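Local coordinates for GDSL-like protein (Roseburia intestinalis L1-82, PDB 6HFZ) that removes acetyl groups from acetylated mannans as a two-domain carbohydrate esterase of the GDSL type, a branch of the SGNH hydrolases, at residues 278-283 with 346-351; 248-253 with 269-274; 135-140 with 162-167; 120-125 with 156-161. One frame throughout, in Å; residues are numbered along the deposited sequence.

Contact 1 of 4, residues 278-283 with 346-351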
loop_
_atom_site.group_PDB
_atom_site.type_symbol
_atom_site.label_atom_id
_atom_site.label_comp_id
_atom_site.label_asym_id
_atom_site.label_seq_id
_atom_site.Cartn_x
_atom_site.Cartn_y
_atom_site.Cartn_z
ATOM N N ASP A 278 28.986 -1.197 11.660
ATOM C CA ASP A 278 28.737 -0.861 10.263
ATOM C C ASP A 278 27.701 0.273 10.211
ATOM O O ASP A 278 26.694 0.192 10.874
ATOM C CB ASP A 278 28.182 -2.077 9.511
ATOM C CG ASP A 278 29.205 -3.170 9.207
ATOM O OD1 ASP A 278 30.427 -2.899 9.391
ATOM O OD2 ASP A 278 28.787 -4.279 8.747
ATOM N N SER A 279 27.921 1.280 9.373
ATOM C CA SER A 279 27.040 2.451 9.328
ATOM C C SER A 279 26.922 2.973 7.897
ATOM O O SER A 279 27.668 2.572 6.955
ATOM C CB SER A 279 27.491 3.537 10.257
ATOM O OG SER A 279 28.844 3.842 10.039
ATOM N N ILE A 280 25.982 3.904 7.740
ATOM C CA ILE A 280 25.683 4.576 6.499
ATOM C C ILE A 280 25.086 5.943 6.849
ATOM O O ILE A 280 24.407 6.050 7.863
ATOM C CB ILE A 280 24.721 3.710 5.662
ATOM C CG1 ILE A 280 24.398 4.361 4.311
ATOM C CG2 ILE A 280 23.462 3.400 6.469
ATOM C CD1 ILE A 280 23.486 3.483 3.424
ATOM N N THR A 281 25.404 6.954 6.055
ATOM C CA THR A 281 24.880 8.317 6.233
ATOM C C THR A 281 24.214 8.748 4.920
ATOM O O THR A 281 24.682 8.426 3.786
ATOM C CB THR A 281 25.968 9.307 6.678
ATOM O OG1 THR A 281 26.949 9.339 5.644
ATOM C CG2 THR A 281 26.611 8.919 7.988
ATOM N N LEU A 282 23.066 9.413 5.076
ATOM C CA LEU A 282 22.242 9.900 4.008
ATOM C C LEU A 282 21.830 11.329 4.325
ATOM O O LEU A 282 21.521 11.619 5.470
ATOM C CB LEU A 282 20.946 9.080 3.912
ATOM C CG LEU A 282 21.077 7.571 3.786
ATOM C CD1 LEU A 282 21.026 6.864 5.117
ATOM C CD2 LEU A 282 19.997 7.029 2.850
ATOM N N ASP A 283 21.725 12.145 3.275
ATOM C CA ASP A 283 21.051 13.421 3.275
ATOM C C ASP A 283 19.606 13.214 2.806
ATOM O O ASP A 283 19.383 12.702 1.718
ATOM C CB ASP A 283 21.717 14.400 2.298
ATOM C CG ASP A 283 23.127 14.833 2.684
ATOM O OD1 ASP A 283 23.481 14.693 3.869
ATOM O OD2 ASP A 283 23.857 15.313 1.784
ATOM N N VAL A 346 20.909 11.716 8.212
ATOM C CA VAL A 346 20.417 10.494 8.748
ATOM C C VAL A 346 21.556 9.479 8.795
ATOM O O VAL A 346 22.270 9.277 7.822
ATOM C CB VAL A 346 19.226 9.968 7.923
ATOM C CG1 VAL A 346 18.690 8.688 8.538
ATOM C CG2 VAL A 346 18.146 11.021 7.777
ATOM N N GLU A 347 21.655 8.777 9.907
ATOM C CA GLU A 347 22.653 7.774 10.054
ATOM C C GLU A 347 21.982 6.503 10.568
ATOM O O GLU A 347 21.175 6.559 11.476
ATOM C CB GLU A 347 23.750 8.290 10.999
ATOM C CG GLU A 347 24.803 7.238 11.299
ATOM C CD GLU A 347 26.015 7.706 12.092
ATOM O OE1 GLU A 347 25.865 8.620 12.961
ATOM O OE2 GLU A 347 27.115 7.150 11.834
ATOM N N VAL A 348 22.362 5.360 9.992
ATOM C CA VAL A 348 21.968 4.069 10.512
ATOM C C VAL A 348 23.259 3.301 10.846
ATOM O O VAL A 348 24.160 3.291 10.035
ATOM C CB VAL A 348 21.103 3.320 9.480
ATOM C CG1 VAL A 348 20.693 1.955 9.997
ATOM C CG2 VAL A 348 19.883 4.149 9.080
ATOM N N ARG A 349 23.312 2.692 12.031
ATOM C CA ARG A 349 24.497 1.983 12.535
ATOM C C ARG A 349 24.057 0.662 13.155
ATOM O O ARG A 349 23.115 0.640 13.907
ATOM C CB ARG A 349 25.151 2.810 13.659
ATOM C CG ARG A 349 26.498 2.284 14.141
ATOM C CD ARG A 349 27.198 3.284 15.099
ATOM N NE ARG A 349 28.477 2.728 15.593
ATOM C CZ ARG A 349 29.663 2.965 15.030
ATOM N NH1 ARG A 349 29.761 3.832 14.043
ATOM N NH2 ARG A 349 30.755 2.367 15.474
ATOM N N LEU A 350 24.825 -0.415 12.959
ATOM C CA LEU A 350 24.524 -1.664 13.637
ATOM C C LEU A 350 25.041 -1.612 15.079
ATOM O O LEU A 350 26.184 -1.190 15.290
ATOM C CB LEU A 350 25.179 -2.807 12.859
ATOM C CG LEU A 350 24.246 -3.654 11.993
ATOM C CD1 LEU A 350 23.379 -2.843 11.078
ATOM C CD2 LEU A 350 24.996 -4.711 11.210
ATOM N N THR A 351 24.177 -1.985 16.026
ATOM C CA THR A 351 24.455 -1.926 17.488
ATOM C C THR A 351 24.539 -3.307 18.145
ATOM O O THR A 351 25.186 -3.420 19.205
ATOM C CB THR A 351 23.401 -1.075 18.204
ATOM O OG1 THR A 351 22.119 -1.686 18.037
ATOM C CG2 THR A 351 23.355 0.338 17.674
#

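Contact 2 of 4, residues 248-253 with 269-274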
loop_
_atom_site.group_PDB
_atom_site.type_symbol
_atom_site.label_atom_id
_atom_site.label_comp_id
_atom_site.label_asym_id
_atom_site.label_seq_id
_atom_site.Cartn_x
_atom_site.Cartn_y
_atom_site.Cartn_z
ATOM N N VAL A 248 24.745 9.489 -0.526
ATOM C CA VAL A 248 24.903 8.488 0.498
ATOM C C VAL A 248 26.383 8.133 0.678
ATOM O O VAL A 248 27.112 7.992 -0.296
ATOM C CB VAL A 248 24.076 7.248 0.137
ATOM C CG1 VAL A 248 24.401 6.090 1.053
ATOM C CG2 VAL A 248 22.589 7.600 0.158
ATOM N N VAL A 249 26.814 7.983 1.935
ATOM C CA VAL A 249 28.188 7.539 2.234
ATOM C C VAL A 249 28.150 6.255 3.086
ATOM O O VAL A 249 27.628 6.224 4.187
ATOM C CB VAL A 249 28.981 8.655 2.933
ATOM C CG1 VAL A 249 30.415 8.213 3.199
ATOM C CG2 VAL A 249 28.939 9.951 2.134
ATOM N N CYS A 250 28.716 5.162 2.579
ATOM C CA CYS A 250 28.751 3.935 3.358
ATOM C C CYS A 250 30.038 3.821 4.182
ATOM O O CYS A 250 31.092 4.140 3.667
ATOM C CB CYS A 250 28.622 2.730 2.440
ATOM S SG CYS A 250 27.030 2.718 1.569
ATOM N N HIS A 251 29.926 3.259 5.394
ATOM C CA HIS A 251 31.034 2.920 6.285
ATOM C C HIS A 251 30.752 1.558 6.909
ATOM O O HIS A 251 30.568 1.433 8.122
ATOM C CB HIS A 251 31.233 3.980 7.378
ATOM C CG HIS A 251 31.432 5.369 6.865
ATOM N ND1 HIS A 251 32.606 5.770 6.240
ATOM C CD2 HIS A 251 30.626 6.454 6.903
ATOM C CE1 HIS A 251 32.525 7.042 5.931
ATOM N NE2 HIS A 251 31.310 7.484 6.317
ATOM N N GLY A 252 30.681 0.523 6.063
ATOM C CA GLY A 252 30.399 -0.830 6.504
ATOM C C GLY A 252 29.173 -1.420 5.828
ATOM O O GLY A 252 29.181 -2.577 5.421
ATOM N N PHE A 253 28.103 -0.630 5.718
ATOM C CA PHE A 253 26.931 -1.028 4.868
ATOM C C PHE A 253 27.406 -1.128 3.414
ATOM O O PHE A 253 28.291 -0.411 3.003
ATOM C CB PHE A 253 25.781 -0.022 5.019
ATOM C CG PHE A 253 24.803 -0.352 6.105
ATOM C CD1 PHE A 253 25.024 0.040 7.416
ATOM C CD2 PHE A 253 23.644 -1.044 5.811
ATOM C CE1 PHE A 253 24.116 -0.275 8.412
ATOM C CE2 PHE A 253 22.714 -1.328 6.801
ATOM C CZ PHE A 253 22.945 -0.932 8.100
ATOM N N HIS A 269 17.515 -3.003 -3.822
ATOM C CA HIS A 269 17.899 -1.602 -4.060
ATOM C C HIS A 269 18.417 -0.897 -2.799
ATOM O O HIS A 269 18.598 0.320 -2.802
ATOM C CB HIS A 269 16.741 -0.783 -4.665
ATOM C CG HIS A 269 16.292 -1.306 -5.991
ATOM N ND1 HIS A 269 17.107 -2.130 -6.751
ATOM C CD2 HIS A 269 15.155 -1.127 -6.703
ATOM C CE1 HIS A 269 16.462 -2.440 -7.885
ATOM N NE2 HIS A 269 15.293 -1.844 -7.896
ATOM N N GLY A 270 18.639 -1.672 -1.745
ATOM C CA GLY A 270 19.103 -1.107 -0.514
ATOM C C GLY A 270 20.524 -1.527 -0.199
ATOM O O GLY A 270 21.382 -1.615 -1.073
ATOM N N TRP A 271 20.786 -1.748 1.089
ATOM C CA TRP A 271 22.125 -1.948 1.571
ATOM C C TRP A 271 22.073 -3.012 2.663
ATOM O O TRP A 271 21.095 -3.103 3.417
ATOM C CB TRP A 271 22.732 -0.666 2.157
ATOM C CG TRP A 271 22.757 0.571 1.339
ATOM C CD1 TRP A 271 23.780 1.027 0.558
ATOM C CD2 TRP A 271 21.702 1.542 1.251
ATOM N NE1 TRP A 271 23.452 2.233 0.027
ATOM C CE2 TRP A 271 22.173 2.569 0.410
ATOM C CE3 TRP A 271 20.414 1.641 1.806
ATOM C CZ2 TRP A 271 21.416 3.693 0.115
ATOM C CZ3 TRP A 271 19.666 2.751 1.500
ATOM C CH2 TRP A 271 20.162 3.771 0.685
ATOM N N THR A 272 23.160 -3.781 2.816
ATOM C CA THR A 272 23.229 -4.804 3.839
ATOM C C THR A 272 24.431 -4.555 4.752
ATOM O O THR A 272 25.354 -3.914 4.312
ATOM C CB THR A 272 23.338 -6.218 3.271
ATOM O OG1 THR A 272 24.486 -6.274 2.433
ATOM C CG2 THR A 272 22.092 -6.581 2.490
ATOM N N ALA A 273 24.364 -5.123 5.967
ATOM C CA ALA A 273 25.474 -5.071 6.966
ATOM C C ALA A 273 25.423 -6.284 7.908
ATOM O O ALA A 273 24.351 -6.682 8.349
ATOM C CB ALA A 273 25.387 -3.772 7.738
ATOM N N SER A 274 26.605 -6.801 8.304
ATOM C CA SER A 274 26.695 -7.969 9.169
ATOM C C SER A 274 27.451 -7.707 10.486
ATOM O O SER A 274 27.403 -8.575 11.365
ATOM C CB SER A 274 27.385 -9.125 8.448
ATOM O OG SER A 274 26.678 -9.474 7.257
#

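Contact 3 of 4, residues 135-140 with 162-167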
loop_
_atom_site.group_PDB
_atom_site.type_symbol
_atom_site.label_atom_id
_atom_site.label_comp_id
_atom_site.label_asym_id
_atom_site.label_seq_id
_atom_site.Cartn_x
_atom_site.Cartn_y
_atom_site.Cartn_z
ATOM N N PRO A 135 -6.637 8.936 -13.767
ATOM C CA PRO A 135 -7.357 7.669 -13.665
ATOM C C PRO A 135 -8.636 7.737 -12.820
ATOM O O PRO A 135 -8.727 8.508 -11.901
ATOM C CB PRO A 135 -6.350 6.747 -12.976
ATOM C CG PRO A 135 -5.538 7.692 -12.147
ATOM C CD PRO A 135 -5.357 8.905 -13.037
ATOM N N ALA A 136 -9.629 6.926 -13.202
ATOM C CA ALA A 136 -10.733 6.602 -12.327
ATOM C C ALA A 136 -10.159 5.861 -11.118
ATOM O O ALA A 136 -9.307 4.977 -11.278
ATOM C CB ALA A 136 -11.749 5.746 -13.033
ATOM N N VAL A 137 -10.599 6.277 -9.936
ATOM C CA VAL A 137 -10.126 5.692 -8.679
ATOM C C VAL A 137 -11.334 5.134 -7.928
ATOM O O VAL A 137 -12.359 5.810 -7.817
ATOM C CB VAL A 137 -9.394 6.738 -7.832
ATOM C CG1 VAL A 137 -8.974 6.193 -6.464
ATOM C CG2 VAL A 137 -8.186 7.319 -8.552
ATOM N N LEU A 138 -11.211 3.885 -7.458
ATOM C CA LEU A 138 -12.203 3.232 -6.616
ATOM C C LEU A 138 -11.501 2.752 -5.337
ATOM O O LEU A 138 -10.477 2.013 -5.427
ATOM C CB LEU A 138 -12.805 2.057 -7.387
ATOM C CG LEU A 138 -13.691 1.103 -6.591
ATOM C CD1 LEU A 138 -14.936 1.839 -6.162
ATOM C CD2 LEU A 138 -14.018 -0.123 -7.434
ATOM N N LEU A 139 -12.024 3.138 -4.178
ATOM C CA LEU A 139 -11.436 2.695 -2.917
ATOM C C LEU A 139 -12.096 1.373 -2.526
ATOM O O LEU A 139 -13.332 1.190 -2.680
ATOM C CB LEU A 139 -11.614 3.761 -1.832
ATOM C CG LEU A 139 -11.132 5.167 -2.169
ATOM C CD1 LEU A 139 -11.181 6.045 -0.955
ATOM C CD2 LEU A 139 -9.717 5.191 -2.718
ATOM N N VAL A 140 -11.282 0.413 -2.070
ATOM C CA VAL A 140 -11.838 -0.834 -1.597
ATOM C C VAL A 140 -11.420 -1.046 -0.136
ATOM O O VAL A 140 -10.248 -0.955 0.222
ATOM C CB VAL A 140 -11.385 -2.010 -2.493
ATOM C CG1 VAL A 140 -11.723 -3.360 -1.881
ATOM C CG2 VAL A 140 -11.971 -1.917 -3.900
ATOM N N TYR A 162 -13.008 13.748 -1.482
ATOM C CA TYR A 162 -12.632 13.830 -2.942
ATOM C C TYR A 162 -13.764 13.339 -3.831
ATOM O O TYR A 162 -13.552 13.269 -5.036
ATOM C CB TYR A 162 -11.316 13.091 -3.221
ATOM C CG TYR A 162 -10.179 13.792 -2.532
ATOM C CD1 TYR A 162 -9.647 14.929 -3.105
ATOM C CD2 TYR A 162 -9.715 13.413 -1.280
ATOM C CE1 TYR A 162 -8.656 15.662 -2.478
ATOM C CE2 TYR A 162 -8.699 14.125 -0.655
ATOM C CZ TYR A 162 -8.176 15.262 -1.256
ATOM O OH TYR A 162 -7.216 16.024 -0.632
ATOM N N ASN A 163 -14.917 12.952 -3.244
ATOM C CA ASN A 163 -16.056 12.409 -4.004
ATOM C C ASN A 163 -15.648 11.157 -4.782
ATOM O O ASN A 163 -15.991 11.001 -5.975
ATOM C CB ASN A 163 -16.661 13.512 -4.871
ATOM C CG ASN A 163 -17.424 14.507 -4.022
ATOM O OD1 ASN A 163 -18.461 14.165 -3.464
ATOM N ND2 ASN A 163 -16.925 15.723 -3.883
ATOM N N LEU A 164 -14.940 10.235 -4.098
ATOM C CA LEU A 164 -14.526 8.999 -4.719
ATOM C C LEU A 164 -15.475 7.872 -4.396
ATOM O O LEU A 164 -15.913 7.725 -3.259
ATOM C CB LEU A 164 -13.114 8.612 -4.278
ATOM C CG LEU A 164 -12.009 9.589 -4.658
ATOM C CD1 LEU A 164 -10.675 9.130 -4.075
ATOM C CD2 LEU A 164 -11.906 9.718 -6.146
ATOM N N PRO A 165 -15.765 7.023 -5.394
ATOM C CA PRO A 165 -16.520 5.795 -5.135
ATOM C C PRO A 165 -15.737 4.863 -4.210
ATOM O O PRO A 165 -14.510 4.801 -4.308
ATOM C CB PRO A 165 -16.746 5.174 -6.512
ATOM C CG PRO A 165 -15.753 5.848 -7.440
ATOM C CD PRO A 165 -15.393 7.179 -6.801
ATOM N N ALA A 166 -16.465 4.142 -3.333
ATOM C CA ALA A 166 -15.828 3.264 -2.370
ATOM C C ALA A 166 -16.752 2.083 -2.085
ATOM O O ALA A 166 -17.985 2.297 -1.902
ATOM C CB ALA A 166 -15.574 3.996 -1.099
ATOM N N VAL A 167 -16.163 0.894 -1.973
ATOM C CA VAL A 167 -16.920 -0.263 -1.588
ATOM C C VAL A 167 -16.271 -0.936 -0.372
ATOM O O VAL A 167 -15.018 -0.893 -0.214
ATOM C CB VAL A 167 -17.120 -1.242 -2.758
ATOM C CG1 VAL A 167 -17.966 -0.616 -3.859
ATOM C CG2 VAL A 167 -15.816 -1.772 -3.319
#

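Contact 4 of 4, residues 120-125 with 156-161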
loop_
_atom_site.group_PDB
_atom_site.type_symbol
_atom_site.label_atom_id
_atom_site.label_comp_id
_atom_site.label_asym_id
_atom_site.label_seq_id
_atom_site.Cartn_x
_atom_site.Cartn_y
_atom_site.Cartn_z
ATOM N N THR A 120 -1.322 9.853 5.390
ATOM C CA THR A 120 -0.591 9.137 4.337
ATOM C C THR A 120 -1.549 8.743 3.200
ATOM O O THR A 120 -1.203 8.858 2.016
ATOM C CB THR A 120 0.250 7.968 4.855
ATOM O OG1 THR A 120 -0.643 6.972 5.378
ATOM C CG2 THR A 120 1.222 8.359 5.949
ATOM N N TYR A 121 -2.725 8.195 3.520
ATOM C CA TYR A 121 -3.718 7.844 2.488
ATOM C C TYR A 121 -4.169 9.064 1.676
ATOM O O TYR A 121 -4.348 8.959 0.462
ATOM C CB TYR A 121 -4.887 7.177 3.184
ATOM C CG TYR A 121 -5.872 6.402 2.372
ATOM C CD1 TYR A 121 -5.641 5.067 2.104
ATOM C CD2 TYR A 121 -7.119 6.942 2.074
ATOM C CE1 TYR A 121 -6.602 4.289 1.502
ATOM C CE2 TYR A 121 -8.087 6.175 1.462
ATOM C CZ TYR A 121 -7.822 4.844 1.177
ATOM O OH TYR A 121 -8.784 4.025 0.642
ATOM N N GLU A 122 -4.337 10.228 2.334
ATOM C CA GLU A 122 -4.689 11.434 1.602
ATOM C C GLU A 122 -3.589 11.785 0.575
ATOM O O GLU A 122 -3.917 12.091 -0.589
ATOM C CB GLU A 122 -4.965 12.632 2.515
ATOM C CG GLU A 122 -5.327 13.847 1.689
ATOM C CD GLU A 122 -5.985 14.985 2.448
ATOM O OE1 GLU A 122 -6.938 15.608 1.876
ATOM O OE2 GLU A 122 -5.614 15.199 3.586
ATOM N N GLY A 123 -2.314 11.729 0.989
ATOM C CA GLY A 123 -1.200 11.940 0.080
ATOM C C GLY A 123 -1.239 10.998 -1.099
ATOM O O GLY A 123 -1.043 11.419 -2.227
ATOM N N LEU A 124 -1.509 9.702 -0.833
ATOM C CA LEU A 124 -1.578 8.714 -1.904
ATOM C C LEU A 124 -2.722 9.037 -2.864
ATOM O O LEU A 124 -2.531 9.039 -4.142
ATOM C CB LEU A 124 -1.761 7.319 -1.293
ATOM C CG LEU A 124 -2.037 6.231 -2.333
ATOM C CD1 LEU A 124 -0.865 6.055 -3.311
ATOM C CD2 LEU A 124 -2.382 4.904 -1.647
ATOM N N VAL A 125 -3.918 9.287 -2.317
ATOM C CA VAL A 125 -5.090 9.576 -3.139
ATOM C C VAL A 125 -4.830 10.823 -4.021
ATOM O O VAL A 125 -5.144 10.830 -5.232
ATOM C CB VAL A 125 -6.376 9.699 -2.291
ATOM C CG1 VAL A 125 -7.536 10.291 -3.082
ATOM C CG2 VAL A 125 -6.773 8.380 -1.654
ATOM N N GLY A 156 -12.552 6.513 4.623
ATOM C CA GLY A 156 -13.851 6.993 4.171
ATOM C C GLY A 156 -13.959 8.511 4.211
ATOM O O GLY A 156 -14.698 9.099 3.396
ATOM N N ARG A 157 -13.301 9.141 5.179
ATOM C CA ARG A 157 -13.264 10.607 5.266
ATOM C C ARG A 157 -12.582 11.164 4.030
ATOM O O ARG A 157 -12.999 12.220 3.504
ATOM C CB ARG A 157 -12.542 11.096 6.515
ATOM C CG ARG A 157 -13.299 10.789 7.794
ATOM C CD ARG A 157 -12.450 11.056 9.027
ATOM N NE ARG A 157 -13.259 11.030 10.241
ATOM C CZ ARG A 157 -12.796 10.792 11.470
ATOM N NH1 ARG A 157 -11.494 10.751 11.702
ATOM N NH2 ARG A 157 -13.649 10.548 12.456
ATOM N N ILE A 158 -11.546 10.465 3.556
ATOM C CA ILE A 158 -10.871 10.845 2.308
ATOM C C ILE A 158 -11.764 10.562 1.103
ATOM O O ILE A 158 -11.826 11.388 0.177
ATOM C CB ILE A 158 -9.494 10.152 2.179
ATOM C CG1 ILE A 158 -8.592 10.521 3.353
ATOM C CG2 ILE A 158 -8.856 10.445 0.830
ATOM C CD1 ILE A 158 -8.522 12.024 3.679
ATOM N N ALA A 159 -12.453 9.415 1.091
ATOM C CA ALA A 159 -13.382 9.104 0.037
ATOM C C ALA A 159 -14.405 10.237 -0.149
ATOM O O ALA A 159 -14.658 10.630 -1.289
ATOM C CB ALA A 159 -14.092 7.806 0.319
ATOM N N ARG A 160 -14.975 10.733 0.948
ATOM C CA ARG A 160 -16.084 11.711 0.860
ATOM C C ARG A 160 -15.481 13.077 0.482
ATOM O O ARG A 160 -16.084 13.833 -0.331
ATOM C CB ARG A 160 -16.862 11.709 2.184
ATOM C CG ARG A 160 -17.759 10.490 2.372
ATOM C CD ARG A 160 -18.622 10.557 3.619
ATOM N NE ARG A 160 -17.857 10.703 4.830
ATOM C CZ ARG A 160 -17.381 9.690 5.545
ATOM N NH1 ARG A 160 -17.537 8.429 5.143
ATOM N NH2 ARG A 160 -16.817 9.973 6.695
ATOM N N HIS A 161 -14.277 13.359 1.000
ATOM C CA HIS A 161 -13.585 14.658 0.735
ATOM C C HIS A 161 -13.359 14.828 -0.778
ATOM O O HIS A 161 -13.529 15.941 -1.309
ATOM C CB HIS A 161 -12.276 14.815 1.506
ATOM C CG HIS A 161 -11.754 16.225 1.513
ATOM N ND1 HIS A 161 -12.409 17.228 2.181
ATOM C CD2 HIS A 161 -10.665 16.791 0.931
ATOM C CE1 HIS A 161 -11.756 18.372 2.011
ATOM N NE2 HIS A 161 -10.661 18.129 1.268
#

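Contact 1 of 4, residues 278-283 with 346-351
Glu-347 lies beside Thr-281 on a pair of antiparallel strands, and its long side chain illustrates how a polar face of a sheet is filled. From CB, 3.9 Å from the carbonyl O of Ile-280, the chain runs on with CG opposite the backbone N (chi1 175°), which lays it alongside Thr-281. CG passes 3.7 Å from that same O and 4.1 Å from CG2 of Thr-281. The chain stays extended to its carboxylate, where OE2 comes 4.0 Å from CB of Ser-279, a van der Waals approach and not a bond. Cutting Glu-347 back to an alanine would probably strip Thr-281 CG2 and Ser-279 CB of this flank and leave a gap beside the strand.

Beneath these side chains the backbones are joined by five hydrogen bonds. Ile-280 and Val-348 bond to each other in both directions, as do Leu-282 and Val-346, while Leu-350 N reaches Asp-278 O at 2.9 Å. Between the hydrogen-bonded pairs, alpha hydrogens fill in: CA of Thr-281 lies 3.2 Å from O of Val-346.

The other face is apolar. CG2 of Ile-280 rests 3.8 Å from CB of Val-348, the two side chains lying side by side and pointing the same way, and Leu-282 and Val-346 follow on that face. From strand 361-370, in the second sheet, Leu-363 touches Ile-280 and Val-348, and Val-366 touches Leu-282. One face buried against a second sheet, the other bearing serine, threonine, glutamate and arginine, is as expected for a strand pair in a beta-sandwich.

Contact 2 of 4, residues 248-253 with 269-274
Between the two sheets of the beta-sandwich domain, Phe-253 and Trp-271 meet where the chain leaves strand 249-251 at the edge of one sheet and crosses to the other. The Phe-253 ring lies flat over Ala-273: CB of Ala-273 stands 3.5 Å from the ring centroid and only 2° off its normal, a CH-pi contact centred on the face. From another direction, CB of Trp-271 comes to the ring edge, 3.8 Å from CD2 of Phe-253. The backbone also takes part, with CA of Phe-253 directing its hydrogen to O of Thr-272 at 3.3 Å. Leu-350 and Leu-363 are among the residues that also touch the phenyl ring. A serine in place of Phe-253 would probably leave the Ala-273 methyl without its aromatic cover and open a gap between the sheets.

Farther back along the strand, the indole is the meeting point. Its CG is turned opposite its own carbonyl carbon (chi1 -54°), swinging the ring system toward Val-248 and Cys-250. CG1 of Val-248 packs 3.9 Å from CZ2 of Trp-271. The sulfur of Cys-250 approaches the five-membered ring obliquely, 51° off the normal, with SG 3.8 Å from CD1 of Trp-271.

Contact 3 of 4, residues 135-140 with 162-167
Leu-139 and Ala-166 are paired in parallel across the two strands of a beta-alpha-beta unit, the repeating element of the alpha/beta fold of SGNH hydrolases; helix 152-161 makes the connection. The side chains sort themselves onto two faces. On one, CB of Leu-139 faces CB of Ala-166 at 4.0 Å, and CD1 of Leu-164 reaches over to CG1 of Val-137 at an oblique angle, 4.2 Å away; helix 115-129 covers this face. On the other, Val-140 and Val-167 lie side by side and point the same way, their CG2 atoms 3.9 Å apart, beneath Ile-206 of helix 196-215. Leu-138 joins that face: with CG opposite its backbone N (chi1 170°), the branch bends round until CD1 packs 3.8 Å from CB of Pro-165.

Two backbone bonds fix the register. Leu-139 donates to O of Pro-165 in an almost straight bond, 174° at the hydrogen, and accepts from Val-167 N at 2.9 Å. The pattern stops one step earlier, where Pro-165 has no N-H to offer. Its ring turns to the carbonyl of Val-137 instead, and CG of Pro-165 sits 3.4 Å from that O.

Contact 4 of 4, residues 120-125 with 156-161
Ile-158 of helix 152-161 projects into the side of helix 115-129, among Tyr-121, Glu-122 and Val-125, and it buries more area here than any other residue. The apolar contacts divide its branches among three neighbours. CG2 packs against Val-125, with 3.8 Å between CG2 of Ile-158 and CG2 of Val-125, the two side chains sliding past each other in opposite directions. CD1 leaves the other way: chi1 of -59° sets CG1 opposite the carbonyl carbon, and CD1 ends 3.8 Å from CB of Glu-122, the two chains crossing at about a right angle. The aliphatic part of a glutamate thus serves as a hydrophobic wall.

The aromatic contact is made at an edge. CB of Ile-158 lies in the plane of the Tyr-121 ring, 4.0 Å from CD2, while that ring stacks with the ring of His-155.

Polar groups gather at one end. OE1 of Glu-122 faces a ring carbon of His-161, CD2 at 4.0 Å, too far and of the wrong kind for a hydrogen bond; the carboxylate and imidazole planes stand 86° apart. Each has other partners: OE1 pairs with Tyr-162 OH and Leu-230 N, OE2 with Thr-231 OG1, and His-161 NE2 with O of Ala-228. This buried carboxylate is held at both oxygens.

The axes of the two short segments approach to 10.0 Å, their directions 36° apart. With Met-118 added, Ile-158 faces residues of two successive turns, fitting a knob-into-hole arrangement between helices that cover one face of the sheet in the alpha/beta/alpha sandwich of the SGNH hydrolases.

How the contacts relate
The four contacts report on two domains. Contacts 3 and 4, whose segments alternate along the chain, have centres 10 Å apart in the catalytic-type alpha/beta domain: helices 115-129 and 152-161 pack together over strand 136-141, Leu-164 touches Val-125, and Leu-139 packs against Tyr-121, linking sheet to helix layer. Contacts 2 and 1 follow in that order, 8 Å apart at their centres, in the later beta-sandwich; strand 249-251 bonds to strand 279-286, and Trp-271 of the facing sheet meets Ile-280. The centres of contacts 1 and 3 lie about 40 Å apart and their nearest atoms about 27 Å, consistent with two separately packed domains in a two-domain esterase.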